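Local coordinates for probable acetolactate synthase isozyme III (Small subunit) (Nitrosomonas europaea ATCC 19718, PDB 2PC6), which is probably the small subunit of an acetolactate synthase, a dimer-forming protein with an ACT domain that belongs to a family of regulatory subunits, at residues Asn31-Ser36 with Thr49-Gly54. Sequence-based numbering, arbitrary orientation.
Sequences NIESLS and TLVTNG
Ser36 and Thr49 hold the two strands together with a reciprocal pair of backbone bonds: Ser36 N to Thr49 O at 2.8 Å, almost straight at 178°, and Thr49 N to Ser36 O at 2.7 Å. Further along, Val51 N donates to Ser34 O. Past Ser34 the pairing turns irregular: Val51 O takes the N-H of Glu33 at 2.8 Å, and side chains then stand in for the backbone partners of a regular strand. The hydroxyl of Thr52, set anti to its own backbone N (chi1 -170°), donates to the main-chain O of Asn31. The carboxamide of Asn31 turns in toward the neighbouring strand, where OD1 accepts from Asn53 N at 2.8 Å; that N-H arrives from above the amide plane and is bent to 136°, so it does not point along a lone pair of OD1.

Apolar contact is modest. Leu35 and Leu50 form a non-hydrogen-bonded pair on the face turned to helix 17-28, meeting CD1 to CD1 at 4.2 Å, and Phe25 of that helix packs on Leu50 and Ile32.

The opposite face is more polar: the OG of Ser34 lies 3.6 Å from Val51 CG2, while the extended Glu33 runs alongside Val51 and its carboxylate forms a salt bridge with Arg4 on strand 3-12.

Leu35 and Ser36 also pair antiparallel with a strand of the second subunit, continuing the sheet across the interface. This is the beta hairpin of an ACT domain, a βαββαβ fold in which strand 34-39 edges the four-stranded antiparallel sheet within its chain and joins two domains side by side.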
loop_
_atom_site.group_PDB
_atom_site.type_symbol
_atom_site.label_atom_id
_atom_site.label_comp_id
_atom_site.label_asym_id
_atom_site.label_seq_id
_atom_site.Cartn_x
_atom_site.Cartn_y
_atom_site.Cartn_z
ATOM N N ASN A 31 -13.080 11.817 4.896
ATOM C CA ASN A 31 -11.831 11.333 5.434
ATOM C C ASN A 31 -11.332 10.201 4.554
ATOM O O ASN A 31 -12.095 9.355 4.104
ATOM C CB ASN A 31 -11.993 10.955 6.948
ATOM C CG ASN A 31 -11.253 9.671 7.348
ATOM O OD1 ASN A 31 -11.535 8.591 6.824
ATOM N ND2 ASN A 31 -10.334 9.769 8.331
ATOM N N ILE A 32 -10.043 10.226 4.284
ATOM C CA ILE A 32 -9.363 9.087 3.723
ATOM C C ILE A 32 -8.318 8.708 4.750
ATOM O O ILE A 32 -7.374 9.447 4.999
ATOM C CB ILE A 32 -8.671 9.415 2.364
ATOM C CG1 ILE A 32 -9.726 9.665 1.297
ATOM C CG2 ILE A 32 -7.780 8.247 1.932
ATOM C CD1 ILE A 32 -9.188 9.887 -0.091
ATOM N N GLU A 33 -8.479 7.571 5.385
ATOM C CA GLU A 33 -7.493 7.257 6.388
ATOM C C GLU A 33 -6.237 6.796 5.675
ATOM O O GLU A 33 -5.133 7.265 5.969
ATOM C CB GLU A 33 -7.985 6.212 7.363
ATOM C CG GLU A 33 -7.254 6.341 8.665
ATOM C CD GLU A 33 -7.476 5.172 9.580
ATOM O OE1 GLU A 33 -8.220 4.231 9.207
ATOM O OE2 GLU A 33 -6.896 5.183 10.689
ATOM N N SER A 34 -6.435 5.894 4.715
ATOM C CA SER A 34 -5.341 5.254 4.001
ATOM C C SER A 34 -5.827 4.771 2.618
ATOM O O SER A 34 -7.012 4.523 2.415
ATOM C CB SER A 34 -4.798 4.084 4.825
ATOM O OG SER A 34 -5.540 2.908 4.568
ATOM N N LEU A 35 -4.910 4.592 1.687
ATOM C CA LEU A 35 -5.304 4.253 0.352
ATOM C C LEU A 35 -4.227 3.407 -0.341
ATOM O O LEU A 35 -3.096 3.842 -0.444
ATOM C CB LEU A 35 -5.553 5.543 -0.452
ATOM C CG LEU A 35 -6.054 5.342 -1.880
ATOM C CD1 LEU A 35 -7.036 6.418 -2.289
ATOM C CD2 LEU A 35 -4.877 5.293 -2.869
ATOM N N SER A 36 -4.624 2.248 -0.867
ATOM C CA SER A 36 -3.809 1.403 -1.723
ATOM C C SER A 36 -4.414 1.250 -3.098
ATOM O O SER A 36 -5.594 0.951 -3.221
ATOM C CB SER A 36 -3.785 -0.002 -1.154
ATOM O OG SER A 36 -2.506 -0.298 -0.705
ATOM N N THR A 49 -7.993 -0.160 -2.569
ATOM C CA THR A 49 -8.520 -0.376 -1.258
ATOM C C THR A 49 -8.375 0.931 -0.506
ATOM O O THR A 49 -7.270 1.414 -0.292
ATOM C CB THR A 49 -7.770 -1.496 -0.518
ATOM O OG1 THR A 49 -7.749 -2.671 -1.341
ATOM C CG2 THR A 49 -8.461 -1.792 0.758
ATOM N N LEU A 50 -9.502 1.461 -0.087
ATOM C CA LEU A 50 -9.540 2.691 0.596
ATOM C C LEU A 50 -10.220 2.534 1.978
ATOM O O LEU A 50 -11.252 1.853 2.110
ATOM C CB LEU A 50 -10.358 3.613 -0.280
ATOM C CG LEU A 50 -10.496 5.059 0.087
ATOM C CD1 LEU A 50 -10.986 5.702 -1.167
ATOM C CD2 LEU A 50 -11.522 5.208 1.218
ATOM N N VAL A 51 -9.648 3.153 3.004
ATOM C CA VAL A 51 -10.251 3.112 4.321
ATOM C C VAL A 51 -10.775 4.492 4.642
ATOM O O VAL A 51 -10.049 5.474 4.532
ATOM C CB VAL A 51 -9.238 2.721 5.419
ATOM C CG1 VAL A 51 -9.860 2.877 6.793
ATOM C CG2 VAL A 51 -8.726 1.323 5.195
ATOM N N THR A 52 -12.037 4.547 5.059
ATOM C CA THR A 52 -12.648 5.792 5.502
ATOM C C THR A 52 -13.382 5.651 6.860
ATOM O O THR A 52 -13.757 4.541 7.290
ATOM C CB THR A 52 -13.532 6.421 4.392
ATOM O OG1 THR A 52 -13.909 7.752 4.788
ATOM C CG2 THR A 52 -14.794 5.563 4.068
ATOM N N ASN A 53 -13.524 6.776 7.556
ATOM C CA ASN A 53 -14.075 6.776 8.901
ATOM C C ASN A 53 -15.317 7.633 8.957
ATOM O O ASN A 53 -15.244 8.858 8.772
ATOM C CB ASN A 53 -13.060 7.308 9.928
ATOM C CG ASN A 53 -11.874 6.369 10.148
ATOM O OD1 ASN A 53 -12.033 5.187 10.409
ATOM N ND2 ASN A 53 -10.671 6.915 10.056
ATOM N N GLY A 54 -16.461 7.005 9.216
ATOM C CA GLY A 54 -17.689 7.781 9.385
ATOM C C GLY A 54 -18.929 7.024 9.792
ATOM O O GLY A 54 -18.918 5.801 9.872
#